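Local atomic coordinates of dihydroxyacetone kinase (Citrobacter freundii, PDB entry 1UN8), a protein that catalyses the magnesium- or calcium-dependent transfer of phosphate from ATP to dihydroxyacetone, yielding dihydroxyacetone phosphate and ADP, as a homodimer. Residues L369-E373 with A395-I399; E373-N377 with G389-A393; A498-Q503 with A540-K544; A346-F350 with A418-E422; F439-A443 with A456-L461. All coordinates share one frame; numbering follows the deposited sequence.

Contact 1 of 5, residues L369-E373 with A395-I399. With MYY ((2R)-3-(phosphonooxy)-2-(tetradecanoyloxy)propyl palmitate), chain C.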
# COMPACT_ATOMS: atom_id res chain seq x y z
N LEU A 369 -20.04 3.95 49.58
CA LEU A 369 -19.65 3.32 48.33
C LEU A 369 -19.17 1.89 48.61
O LEU A 369 -19.55 0.95 47.91
CB LEU A 369 -18.53 4.11 47.64
CG LEU A 369 -18.91 5.50 47.13
CD1 LEU A 369 -17.67 6.18 46.56
CD2 LEU A 369 -19.98 5.38 46.07
N SER A 370 -18.34 1.73 49.63
CA SER A 370 -17.82 0.40 49.96
C SER A 370 -18.94 -0.59 50.26
O SER A 370 -18.93 -1.72 49.77
CB SER A 370 -16.87 0.47 51.15
OG SER A 370 -16.20 -0.76 51.34
N ASP A 371 -19.92 -0.16 51.05
CA ASP A 371 -21.04 -1.02 51.41
C ASP A 371 -21.88 -1.48 50.22
O ASP A 371 -22.45 -2.58 50.24
CB ASP A 371 -21.96 -0.30 52.40
CG ASP A 371 -21.31 -0.06 53.75
OD1 ASP A 371 -21.89 0.70 54.56
OD2 ASP A 371 -20.23 -0.64 54.00
N LEU A 372 -21.95 -0.64 49.20
CA LEU A 372 -22.75 -0.92 48.01
C LEU A 372 -22.15 -1.86 46.97
O LEU A 372 -22.79 -2.11 45.94
CB LEU A 372 -23.11 0.40 47.33
CG LEU A 372 -24.05 1.36 48.05
CD1 LEU A 372 -23.92 2.76 47.47
CD2 LEU A 372 -25.47 0.86 47.94
N GLU A 373 -20.97 -2.40 47.23
CA GLU A 373 -20.30 -3.26 46.25
C GLU A 373 -21.14 -4.31 45.54
O GLU A 373 -21.31 -4.26 44.32
CB GLU A 373 -19.07 -3.94 46.85
CG GLU A 373 -18.25 -4.72 45.81
CD GLU A 373 -16.95 -5.30 46.36
OE1 GLU A 373 -16.21 -5.94 45.59
OE2 GLU A 373 -16.66 -5.11 47.57
N ALA A 395 -11.86 2.05 44.79
CA ALA A 395 -11.45 3.43 44.99
C ALA A 395 -11.83 3.93 46.38
O ALA A 395 -11.04 4.62 47.03
CB ALA A 395 -12.10 4.31 43.95
N ALA A 396 -13.03 3.58 46.83
CA ALA A 396 -13.47 4.00 48.14
C ALA A 396 -12.48 3.53 49.20
O ALA A 396 -11.95 4.33 49.97
CB ALA A 396 -14.85 3.46 48.43
N ARG A 397 -12.22 2.22 49.23
CA ARG A 397 -11.31 1.64 50.21
C ARG A 397 -9.90 2.22 50.15
O ARG A 397 -9.24 2.34 51.18
CB ARG A 397 -11.27 0.11 50.04
CG ARG A 397 -12.58 -0.53 50.46
CD ARG A 397 -12.83 -1.88 49.81
NE ARG A 397 -14.21 -2.31 50.03
CZ ARG A 397 -14.80 -3.30 49.38
NH1 ARG A 397 -14.14 -3.98 48.44
NH2 ARG A 397 -16.07 -3.61 49.64
N GLU A 398 -9.45 2.58 48.96
CA GLU A 398 -8.12 3.16 48.80
C GLU A 398 -8.07 4.49 49.53
O GLU A 398 -7.10 4.80 50.22
CB GLU A 398 -7.79 3.36 47.32
CG GLU A 398 -6.41 3.98 47.04
CD GLU A 398 -5.26 3.28 47.76
OE1 GLU A 398 -5.31 2.03 47.92
OE2 GLU A 398 -4.29 3.97 48.15
N ILE A 399 -9.12 5.29 49.38
CA ILE A 399 -9.16 6.59 50.05
C ILE A 399 -9.48 6.41 51.53
O ILE A 399 -9.07 7.22 52.36
CB ILE A 399 -10.20 7.53 49.41
CG1 ILE A 399 -9.92 7.65 47.91
CG2 ILE A 399 -10.12 8.90 50.05
CD1 ILE A 399 -8.60 8.25 47.59
C38 MYY C . -15.22 6.22 43.35
C37 MYY C . -14.60 6.48 44.72
C36 MYY C . -14.58 7.97 45.06
C35 MYY C . -13.99 8.23 46.44
C34 MYY C . -14.10 9.71 46.82
C33 MYY C . -13.54 10.03 48.21
C32 MYY C . -13.63 11.52 48.53
C31 MYY C . -15.08 11.98 48.72
C30 MYY C . -15.28 13.50 48.63
C29 MYY C . -14.80 14.30 49.84
C28 MYY C . -15.40 15.71 49.79
C27 MYY C . -15.03 16.59 50.99
C26 MYY C . -15.90 17.84 51.08
C25 MYY C . -15.50 18.71 52.28
C24 MYY C . -16.68 19.42 52.95
C23 MYY C . -16.92 20.88 52.52
O10 MYY C . -16.55 21.28 51.42
O8 MYY C . -17.54 21.71 53.40
C6 MYY C . -17.78 23.02 52.86
C5 MYY C . -19.19 23.10 52.29
C4 MYY C . -20.01 24.20 52.98
O6 MYY C . -19.88 24.20 54.42
P MYY C . -20.65 23.16 55.38
O4 MYY C . -20.37 21.68 54.80
O3 MYY C . -19.87 23.26 56.79
O5 MYY C . -22.10 23.44 55.55
O7 MYY C . -19.81 21.80 52.31
C7 MYY C . -20.80 21.68 51.39
O9 MYY C . -21.12 22.63 50.68
C8 MYY C . -21.53 20.34 51.28
C9 MYY C . -21.37 19.74 49.88
C10 MYY C . -20.81 18.32 49.93
C11 MYY C . -20.66 17.71 48.53
C12 MYY C . -20.03 16.32 48.61
C13 MYY C . -19.78 15.72 47.23
C14 MYY C . -18.88 14.49 47.38
C15 MYY C . -18.43 13.91 46.04
C16 MYY C . -19.45 12.93 45.46
C17 MYY C . -18.76 12.05 44.41
C18 MYY C . -19.56 10.77 44.17
C19 MYY C . -18.75 9.75 43.35
C20 MYY C . -19.47 8.41 43.27

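Contact 2 of 5, residues E373-N377 with G389-A393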
# COMPACT_ATOMS: atom_id res chain seq x y z
N GLU A 373 -20.97 -2.40 47.23
CA GLU A 373 -20.30 -3.26 46.25
C GLU A 373 -21.14 -4.31 45.54
O GLU A 373 -21.31 -4.26 44.32
CB GLU A 373 -19.07 -3.94 46.85
CG GLU A 373 -18.25 -4.72 45.81
CD GLU A 373 -16.95 -5.30 46.36
OE1 GLU A 373 -16.21 -5.94 45.59
OE2 GLU A 373 -16.66 -5.11 47.57
N THR A 374 -21.66 -5.27 46.28
CA THR A 374 -22.45 -6.32 45.67
C THR A 374 -23.73 -5.82 45.00
O THR A 374 -24.11 -6.33 43.93
CB THR A 374 -22.77 -7.42 46.69
OG1 THR A 374 -23.77 -8.30 46.15
CG2 THR A 374 -23.24 -6.83 48.01
N HIS A 375 -24.40 -4.84 45.60
CA HIS A 375 -25.63 -4.32 45.01
C HIS A 375 -25.34 -3.64 43.67
O HIS A 375 -26.08 -3.82 42.70
CB HIS A 375 -26.32 -3.32 45.95
CG HIS A 375 -27.52 -2.66 45.34
ND1 HIS A 375 -28.63 -3.37 44.91
CD2 HIS A 375 -27.79 -1.36 45.07
CE1 HIS A 375 -29.52 -2.54 44.40
NE2 HIS A 375 -29.03 -1.31 44.48
N LEU A 376 -24.26 -2.86 43.63
CA LEU A 376 -23.90 -2.17 42.40
C LEU A 376 -23.43 -3.13 41.32
O LEU A 376 -23.57 -2.85 40.12
CB LEU A 376 -22.85 -1.08 42.68
CG LEU A 376 -23.35 0.10 43.53
CD1 LEU A 376 -22.23 1.11 43.71
CD2 LEU A 376 -24.54 0.76 42.87
N ASN A 377 -22.86 -4.27 41.72
CA ASN A 377 -22.42 -5.26 40.74
C ASN A 377 -23.66 -5.90 40.13
O ASN A 377 -23.74 -6.12 38.92
CB ASN A 377 -21.54 -6.33 41.39
CG ASN A 377 -20.13 -5.83 41.67
OD1 ASN A 377 -19.59 -5.01 40.93
ND2 ASN A 377 -19.53 -6.33 42.74
N GLY A 389 -19.58 -2.08 41.01
CA GLY A 389 -19.57 -2.01 42.46
C GLY A 389 -18.16 -2.22 42.99
O GLY A 389 -17.69 -1.49 43.86
N SER A 390 -17.48 -3.23 42.46
CA SER A 390 -16.12 -3.54 42.90
C SER A 390 -15.14 -2.44 42.51
O SER A 390 -14.24 -2.10 43.28
CB SER A 390 -15.67 -4.88 42.29
OG SER A 390 -16.49 -5.95 42.75
N THR A 391 -15.30 -1.90 41.31
CA THR A 391 -14.43 -0.83 40.84
C THR A 391 -14.55 0.38 41.77
O THR A 391 -13.55 0.94 42.22
CB THR A 391 -14.81 -0.41 39.41
OG1 THR A 391 -14.79 -1.55 38.55
CG2 THR A 391 -13.83 0.63 38.88
N PHE A 392 -15.79 0.76 42.06
CA PHE A 392 -16.05 1.89 42.95
C PHE A 392 -15.60 1.59 44.36
O PHE A 392 -15.08 2.46 45.06
CB PHE A 392 -17.54 2.24 42.95
CG PHE A 392 -17.98 3.05 41.76
CD1 PHE A 392 -17.28 3.01 40.57
CD2 PHE A 392 -19.13 3.83 41.83
CE1 PHE A 392 -17.72 3.73 39.46
CE2 PHE A 392 -19.58 4.55 40.72
CZ PHE A 392 -18.87 4.50 39.53
N ALA A 393 -15.80 0.35 44.79
CA ALA A 393 -15.39 -0.07 46.14
C ALA A 393 -13.87 0.01 46.24
O ALA A 393 -13.32 0.41 47.27
CB ALA A 393 -15.87 -1.50 46.42

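Contact 3 of 5, residues A498-Q503 with A540-K544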
# COMPACT_ATOMS: atom_id res chain seq x y z
N ALA A 498 -30.35 18.26 47.34
CA ALA A 498 -29.36 17.67 46.45
C ALA A 498 -29.64 16.19 46.25
O ALA A 498 -29.66 15.68 45.13
CB ALA A 498 -27.96 17.87 47.03
N PHE A 499 -29.86 15.49 47.36
CA PHE A 499 -30.15 14.07 47.30
C PHE A 499 -31.40 13.82 46.47
O PHE A 499 -31.39 13.00 45.56
CB PHE A 499 -30.36 13.51 48.70
CG PHE A 499 -31.14 12.24 48.72
CD1 PHE A 499 -30.70 11.12 48.03
CD2 PHE A 499 -32.34 12.16 49.42
CE1 PHE A 499 -31.43 9.95 48.03
CE2 PHE A 499 -33.08 10.99 49.43
CZ PHE A 499 -32.63 9.88 48.73
N ASP A 500 -32.47 14.52 46.81
CA ASP A 500 -33.71 14.36 46.09
C ASP A 500 -33.52 14.53 44.59
O ASP A 500 -34.10 13.80 43.79
CB ASP A 500 -34.74 15.37 46.57
CG ASP A 500 -36.16 14.95 46.22
OD1 ASP A 500 -36.64 13.95 46.83
OD2 ASP A 500 -36.77 15.59 45.34
N ALA A 501 -32.71 15.50 44.20
CA ALA A 501 -32.46 15.74 42.79
C ALA A 501 -31.73 14.54 42.19
O ALA A 501 -32.14 14.00 41.16
CB ALA A 501 -31.63 17.01 42.63
N ALA A 502 -30.65 14.13 42.85
CA ALA A 502 -29.87 13.00 42.38
C ALA A 502 -30.77 11.77 42.26
O ALA A 502 -30.72 11.04 41.27
CB ALA A 502 -28.72 12.71 43.36
N GLN A 503 -31.59 11.56 43.28
CA GLN A 503 -32.51 10.43 43.33
C GLN A 503 -33.45 10.41 42.12
O GLN A 503 -33.70 9.36 41.54
CB GLN A 503 -33.30 10.46 44.64
CG GLN A 503 -34.28 9.31 44.83
CD GLN A 503 -33.63 7.94 44.73
OE1 GLN A 503 -32.46 7.77 45.03
NE2 GLN A 503 -34.42 6.95 44.32
N ALA A 540 -26.54 8.76 44.04
CA ALA A 540 -27.71 9.11 44.82
C ALA A 540 -27.58 8.64 46.26
O ALA A 540 -28.00 9.33 47.19
CB ALA A 540 -28.97 8.50 44.18
N MET A 541 -26.98 7.48 46.47
CA MET A 541 -26.83 6.99 47.83
C MET A 541 -25.80 7.82 48.60
O MET A 541 -25.92 8.00 49.81
CB MET A 541 -26.45 5.51 47.81
CG MET A 541 -27.54 4.64 47.23
SD MET A 541 -29.13 4.86 48.08
CE MET A 541 -29.99 6.05 47.01
N VAL A 542 -24.80 8.33 47.89
CA VAL A 542 -23.80 9.14 48.54
C VAL A 542 -24.49 10.38 49.11
O VAL A 542 -24.39 10.67 50.30
CB VAL A 542 -22.70 9.56 47.57
CG1 VAL A 542 -21.85 10.67 48.18
CG2 VAL A 542 -21.82 8.36 47.24
N PHE A 543 -25.21 11.11 48.26
CA PHE A 543 -25.89 12.29 48.74
C PHE A 543 -26.93 11.98 49.81
O PHE A 543 -27.12 12.76 50.75
CB PHE A 543 -26.53 13.04 47.58
CG PHE A 543 -25.56 13.87 46.82
CD1 PHE A 543 -24.86 13.34 45.75
CD2 PHE A 543 -25.29 15.17 47.21
CE1 PHE A 543 -23.90 14.08 45.09
CE2 PHE A 543 -24.33 15.92 46.55
CZ PHE A 543 -23.63 15.38 45.49
N LYS A 544 -27.60 10.85 49.67
CA LYS A 544 -28.59 10.43 50.65
C LYS A 544 -27.89 10.33 52.00
O LYS A 544 -28.41 10.80 53.02
CB LYS A 544 -29.16 9.06 50.28
CG LYS A 544 -30.22 8.57 51.25
CD LYS A 544 -30.67 7.18 50.91
CE LYS A 544 -31.66 6.67 51.94
NZ LYS A 544 -32.06 5.27 51.65

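Contact 4 of 5, residues A346-F350 with A418-E422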
# COMPACT_ATOMS: atom_id res chain seq x y z
N ALA A 346 5.23 14.14 38.27
CA ALA A 346 3.79 14.30 38.20
C ALA A 346 3.21 14.14 39.60
O ALA A 346 2.30 14.87 39.99
CB ALA A 346 3.20 13.26 37.25
N ARG A 347 3.76 13.19 40.35
CA ARG A 347 3.33 12.90 41.71
C ARG A 347 2.97 14.15 42.51
O ARG A 347 3.78 15.06 42.65
CB ARG A 347 4.42 12.10 42.43
CG ARG A 347 4.28 12.04 43.94
CD ARG A 347 5.56 11.46 44.53
NE ARG A 347 5.88 12.05 45.83
CZ ARG A 347 7.06 11.93 46.43
NH1 ARG A 347 8.03 11.23 45.85
NH2 ARG A 347 7.27 12.50 47.61
N VAL A 348 1.75 14.17 43.03
CA VAL A 348 1.28 15.30 43.82
C VAL A 348 1.85 15.26 45.24
O VAL A 348 1.86 14.21 45.89
CB VAL A 348 -0.28 15.33 43.89
CG1 VAL A 348 -0.82 13.96 44.25
CG2 VAL A 348 -0.75 16.36 44.91
N GLU A 349 2.32 16.41 45.70
CA GLU A 349 2.90 16.54 47.02
C GLU A 349 1.85 16.98 48.03
O GLU A 349 0.92 17.71 47.70
CB GLU A 349 4.04 17.54 47.01
CG GLU A 349 5.35 16.99 46.49
CD GLU A 349 6.22 18.07 45.89
OE1 GLU A 349 6.30 19.17 46.48
OE2 GLU A 349 6.82 17.82 44.82
N PHE A 350 2.03 16.55 49.28
CA PHE A 350 1.08 16.89 50.33
C PHE A 350 1.63 16.52 51.69
O PHE A 350 2.60 15.77 51.81
CB PHE A 350 -0.23 16.14 50.10
CG PHE A 350 -0.09 14.65 50.27
CD1 PHE A 350 -0.42 14.04 51.47
CD2 PHE A 350 0.38 13.86 49.22
CE1 PHE A 350 -0.28 12.66 51.64
CE2 PHE A 350 0.52 12.48 49.38
CZ PHE A 350 0.20 11.87 50.59
N ALA A 418 -6.76 16.73 44.58
CA ALA A 418 -5.65 16.41 43.69
C ALA A 418 -5.06 15.05 44.05
O ALA A 418 -4.65 14.29 43.17
CB ALA A 418 -4.58 17.49 43.79
N LEU A 419 -5.03 14.73 45.34
CA LEU A 419 -4.48 13.45 45.77
C LEU A 419 -5.39 12.28 45.39
O LEU A 419 -4.92 11.23 44.95
CB LEU A 419 -4.24 13.45 47.27
CG LEU A 419 -3.72 12.10 47.78
CD1 LEU A 419 -2.41 11.77 47.08
CD2 LEU A 419 -3.56 12.15 49.29
N ILE A 420 -6.69 12.47 45.58
CA ILE A 420 -7.67 11.45 45.23
C ILE A 420 -7.60 11.26 43.72
O ILE A 420 -7.55 10.13 43.22
CB ILE A 420 -9.10 11.87 45.64
CG1 ILE A 420 -9.21 11.94 47.16
CG2 ILE A 420 -10.14 10.89 45.09
CD1 ILE A 420 -10.49 12.57 47.65
N GLY A 421 -7.60 12.38 42.99
CA GLY A 421 -7.56 12.33 41.55
C GLY A 421 -6.38 11.51 41.05
O GLY A 421 -6.46 10.80 40.05
N GLU A 422 -5.27 11.60 41.78
CA GLU A 422 -4.08 10.87 41.41
C GLU A 422 -4.17 9.40 41.75
O GLU A 422 -3.73 8.55 40.99
CB GLU A 422 -2.87 11.47 42.12
CG GLU A 422 -1.54 10.88 41.69
CD GLU A 422 -0.41 11.22 42.65
OE1 GLU A 422 -0.36 10.63 43.76
OE2 GLU A 422 0.42 12.09 42.30

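Contact 5 of 5, residues F439-A443 with A456-L461. With MYY ((2R)-3-(phosphonooxy)-2-(tetradecanoyloxy)propyl palmitate), chain C.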
# COMPACT_ATOMS: atom_id res chain seq x y z
N PHE A 439 -12.49 13.90 37.16
CA PHE A 439 -13.38 14.67 38.01
C PHE A 439 -12.62 15.38 39.13
O PHE A 439 -12.60 16.61 39.21
CB PHE A 439 -14.43 13.73 38.60
CG PHE A 439 -15.46 14.43 39.46
CD1 PHE A 439 -16.50 15.15 38.88
CD2 PHE A 439 -15.40 14.33 40.85
CE1 PHE A 439 -17.47 15.77 39.67
CE2 PHE A 439 -16.36 14.94 41.64
CZ PHE A 439 -17.40 15.67 41.05
N PHE A 440 -12.00 14.60 40.01
CA PHE A 440 -11.28 15.17 41.13
C PHE A 440 -10.07 16.03 40.77
O PHE A 440 -9.81 17.04 41.42
CB PHE A 440 -10.87 14.05 42.10
CG PHE A 440 -12.01 13.51 42.91
CD1 PHE A 440 -12.61 12.30 42.58
CD2 PHE A 440 -12.49 14.21 44.02
CE1 PHE A 440 -13.67 11.78 43.34
CE2 PHE A 440 -13.55 13.71 44.79
CZ PHE A 440 -14.14 12.49 44.45
N THR A 441 -9.34 15.64 39.72
CA THR A 441 -8.17 16.41 39.30
C THR A 441 -8.60 17.81 38.91
O THR A 441 -8.02 18.80 39.37
CB THR A 441 -7.46 15.74 38.11
OG1 THR A 441 -7.03 14.43 38.50
CG2 THR A 441 -6.25 16.55 37.68
N ALA A 442 -9.61 17.90 38.05
CA ALA A 442 -10.12 19.18 37.60
C ALA A 442 -10.77 19.93 38.76
O ALA A 442 -10.70 21.16 38.83
CB ALA A 442 -11.13 18.97 36.49
N ALA A 443 -11.40 19.20 39.68
CA ALA A 443 -12.05 19.82 40.82
C ALA A 443 -10.99 20.40 41.73
O ALA A 443 -11.09 21.55 42.17
CB ALA A 443 -12.87 18.80 41.59
N ALA A 456 -16.13 23.91 42.24
CA ALA A 456 -15.07 23.00 41.82
C ALA A 456 -15.67 21.66 41.37
O ALA A 456 -15.26 21.10 40.35
CB ALA A 456 -14.07 22.80 42.96
N LEU A 457 -16.63 21.16 42.14
CA LEU A 457 -17.28 19.89 41.83
C LEU A 457 -17.98 19.96 40.49
O LEU A 457 -18.01 18.99 39.75
CB LEU A 457 -18.28 19.51 42.92
CG LEU A 457 -17.66 19.06 44.25
CD1 LEU A 457 -18.75 18.77 45.27
CD2 LEU A 457 -16.81 17.81 44.01
N ASN A 458 -18.55 21.13 40.18
CA ASN A 458 -19.23 21.32 38.91
C ASN A 458 -18.24 21.37 37.77
O ASN A 458 -18.54 20.91 36.67
CB ASN A 458 -20.05 22.60 38.92
CG ASN A 458 -21.54 22.33 38.98
OD1 ASN A 458 -22.14 21.85 38.02
ND2 ASN A 458 -22.14 22.63 40.13
N THR A 459 -17.07 21.94 38.01
CA THR A 459 -16.05 22.00 36.97
C THR A 459 -15.61 20.56 36.72
O THR A 459 -15.37 20.16 35.57
CB THR A 459 -14.84 22.86 37.40
OG1 THR A 459 -15.24 24.23 37.48
CG2 THR A 459 -13.69 22.73 36.40
N GLY A 460 -15.52 19.78 37.80
CA GLY A 460 -15.13 18.38 37.67
C GLY A 460 -16.11 17.65 36.77
O GLY A 460 -15.72 16.87 35.88
N LEU A 461 -17.40 17.92 36.99
CA LEU A 461 -18.48 17.33 36.20
C LEU A 461 -18.35 17.75 34.74
O LEU A 461 -18.44 16.93 33.83
CB LEU A 461 -19.83 17.78 36.75
CG LEU A 461 -21.05 17.26 35.99
CD1 LEU A 461 -21.08 15.75 36.04
CD2 LEU A 461 -22.31 17.85 36.60
C38 MYY C . -15.22 6.22 43.35
C37 MYY C . -14.60 6.48 44.72
C36 MYY C . -14.58 7.97 45.06
C35 MYY C . -13.99 8.23 46.44
C34 MYY C . -14.10 9.71 46.82
C33 MYY C . -13.54 10.03 48.21
C32 MYY C . -13.63 11.52 48.53
C31 MYY C . -15.08 11.98 48.72
C30 MYY C . -15.28 13.50 48.63
C29 MYY C . -14.80 14.30 49.84
C28 MYY C . -15.40 15.71 49.79
C27 MYY C . -15.03 16.59 50.99
C26 MYY C . -15.90 17.84 51.08
C25 MYY C . -15.50 18.71 52.28
C24 MYY C . -16.68 19.42 52.95
C23 MYY C . -16.92 20.88 52.52
O10 MYY C . -16.55 21.28 51.42
O8 MYY C . -17.54 21.71 53.40
C6 MYY C . -17.78 23.02 52.86
C5 MYY C . -19.19 23.10 52.29
C4 MYY C . -20.01 24.20 52.98
O6 MYY C . -19.88 24.20 54.42
P MYY C . -20.65 23.16 55.38
O4 MYY C . -20.37 21.68 54.80
O3 MYY C . -19.87 23.26 56.79
O5 MYY C . -22.10 23.44 55.55
O7 MYY C . -19.81 21.80 52.31
C7 MYY C . -20.80 21.68 51.39
O9 MYY C . -21.12 22.63 50.68
C8 MYY C . -21.53 20.34 51.28
C9 MYY C . -21.37 19.74 49.88
C10 MYY C . -20.81 18.32 49.93
C11 MYY C . -20.66 17.71 48.53
C12 MYY C . -20.03 16.32 48.61
C13 MYY C . -19.78 15.72 47.23
C14 MYY C . -18.88 14.49 47.38
C15 MYY C . -18.43 13.91 46.04
C16 MYY C . -19.45 12.93 45.46
C17 MYY C . -18.76 12.05 44.41
C18 MYY C . -19.56 10.77 44.17
C19 MYY C . -18.75 9.75 43.35
C20 MYY C . -19.47 8.41 43.27

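Contact 1 of 5, residues L369-E373 with A395-I399
Ser370, near the C-terminal end of helix 356-371, and Glu373, which opens helix 373-381 just after it, receive the guanidinium of Arg397 from helix 388-404, in a helix-to-helix contact that is polar on its outer side and apolar toward the lipid. Helices 356-371 and 388-404 belong to the eight-helix alpha barrel that binds ATP and encloses a phospholipid. On the inner side Leu369 CB packs against Ala396 CB at 3.8 Å. One branch of Leu369 continues into the pocket, where CD1 lies 3.6 Å from lipid C37, next to the methyl end of an acyl chain. Ala395 CB meets the same lipid carbon at 3.4 Å from the other helix, so the two segments jointly line the deep end of the pocket, well away from the phosphate. Leu369 also packs on Arg538 and Val542 of helix 534-547. On the outer side Arg397 runs extended from CG to NE across the gap between the helices and delivers its guanidinium edge to both polar partners. Ser370 has OG turned opposite its own N (chi1 -171°), which places it near the guanidinium plane; it accepts from Arg397 NE at 2.8 Å. The bond from NH2 to the same hydroxyl is weak. Glu373 comes across Arg397 at about a right angle, with the carboxylate and guanidinium planes turned 55° apart. Its other oxygen, OE1, is taken by Ser390. The salt bridge is end-on and converges on a single oxygen: Arg397 NH2 reaches Glu373 OE2 at 2.6 Å, and Arg397 NH1 reaches that same OE2 at 2.9 Å from above the carboxylate plane.

Contact 2 of 5, residues E373-N377 with G389-A393
Ser390 OG sits between two side chains of helix 373-381, donating to Glu373 OE1 at 2.9 Å and accepting from Asn377 ND2 at 3.1 Å. The carboxylate oxygen offers its anti lone pair, while the hydroxyl lies slightly out of the Asn377 amide plane. Asn377 also works through its other end: OD1 accepts the backbone N-H of Ser390 at 3.2 Å, the donor tilted 26° from the carbonyl plane. A chi1 of -76° sets CG of Asn377 beside its own N and swings the amide over this first turn of helix 388-404. Behind the polar row the backbones come very close, CA of Glu373 and CA of Gly389 being 4.1 Å apart. Gly389 carries no side chain, so its CA can make a C-H...O contact with Glu373 O at 3.4 Å and lie equally near Leu376 CB. Glu373 is held from a second direction by Arg397, which takes OE2. The short helix axes approach to 7.9 Å at 141°, an antiparallel-leaning pair whose connection carries the ATP-binding residues Asp385, Gly386 and Asp387, with Thr388 opening helix 388-404. Farther out, Leu376 and Phe392 rest on Arg538 of helix 534-547, and Thr391 and Phe392 touch Ser432 on helix 430-448.

Contact 3 of 5, residues A498-Q503 with A540-K544
Phe499 and Lys544 lie side by side and point the same way, with the aliphatic part of the lysine laid along one face of the ring. Lys544 CB stands 3.7 Å from the centroid of the Phe499 ring, a CH-pi contact, and CG follows over the rim on that face. The lysine chain is extended throughout, so beyond these carbons its ammonium end leads away from helix 495-511. The ring edge is used differently: Phe499 CD1 points at Ala540 O, 3.3 Å away, and Met541 CE lies near the ring plane beyond CE1. With CG opposite the backbone N (chi1 158°), Phe499 projects along the flank of the interface. The two segments belong to neighbouring antiparallel helices of the eight-helix barrel, their axes 8.3 Å apart at 163°. Such closeness is matched by small residues on the facing surfaces, where Ala502 CB and Ala540 CB are 4.3 Å apart. Phe543 is turned the other way from Phe499: its CB meets Phe499 CB at 4.0 Å, while its ring atom CD2 touches Ala498 CB at 3.8 Å before reaching Ala484 and Leu488 of helix 478-490 and the neighbourhood of the bound lipid. At the opposite end, Gln503 bends at chi2 and brings OE1 to 3.6 Å from Met541 CE; its NE2 is hydrogen-bonded to Glu507, one turn farther along the same helix.

Contact 4 of 5, residues A346-F350 with A418-E422
Glu422 reaches out from helix 413-427 to Val348, fastening the extended linker that leads into the eight-helix alpha barrel against the outside of one barrel helix. Its CG is set opposite the backbone N (chi1 -174°) and the chain stays extended, which carries the carboxylate clear of its own helix. CB starts beside the valine methyl CG1, at 3.9 Å, and CG passes the same methyl slightly farther off. The carboxyl carbon CD and OE1 also lie against CG1, so the acidic chain passes its whole length by this one methyl, the two side chains crossing at a slant. At the tip OE2 accepts the backbone N-H of Val348 at 2.6 Å in a nearly straight bond of 165°, met on the syn side and a little out of the carboxylate plane. Val348 spreads its two methyls over the helix: CG2 faces Ala418 CB at 4.1 Å, and CG1 also touches Leu419 CD1 at 3.9 Å. Arg347 turns its guanidinium away, leaving its charged atoms short of the carboxylate. The linker is pressed from the other side of the dimer too, since Arg127 of the second subunit packs on both Val348 and Ala418, and Leu92 of that subunit touches Ala346. Two residues on, Phe350 closes the contact together with Leu419, and Pro409 in the loop before the helix touches both side chains. Leu419 CD1 meets Phe350 CE2 at 3.8 Å, while the other methyl, CD2, stands almost exactly over the ring, 3.9 Å from its centroid and 9° off the normal.

Contact 5 of 5, residues F439-A443 with A456-L461
Phe439 has CG opposite its backbone N (chi1 -177°) and Leu457 has CG opposite its carbonyl carbon (chi1 -72°), and these settings bring the two side chains together where their helices cross. Leu457 CD2 touches the end of the ring, 3.7 Å from Phe439 CZ. The ring also meets backbone of helix 453-468: Phe439 CE1 is 3.3 Å from Leu457 O, and CD1 is as near to Gly460 C. Gly460 has no side chain, so its CA comes within 4.1 Å of Phe439 CA. Both helices are staves of the eight-helix barrel, and their axes here approach to 7.4 Å at 133°. Small residues continue the fit, with Ala456 CB set against Ala443 O at 3.3 Å and Ala442 CB over Gly460 CA. The inner ends of the pair line the lipid pocket: Leu457 CD1 meets lipid C13 at 3.8 Å, on one acyl chain, and Phe440 CZ meets C34, on the other. The ring of Phe440 lies under the edge of Phe439, whose CD2 stands over its centre, and is met edge-to-face by Phe417. On the outside, Glu123 of the second subunit packs on Thr441 and Ala442.

All five contacts build the lipid-filled barrel domain, but their chemistry follows their place. Contact 5 is the buried one, made of aromatic rings, alanines and a glycine without any hydrogen bond across it; contact 3, partly buried, is likewise apolar. Contacts 1 and 2 share helix 388-404 and Glu373, whose two carboxylate oxygens serve one contact each, making them the polar pair. Contacts 1 and 5 touch the same lipid from places about 20 Å apart, centre to centre. Contact 3 meets contact 1 through Leu369 and Val542. Contact 4, joining the linker to helix 413-427, shares with contact 5 the neighbourhood of the second subunit.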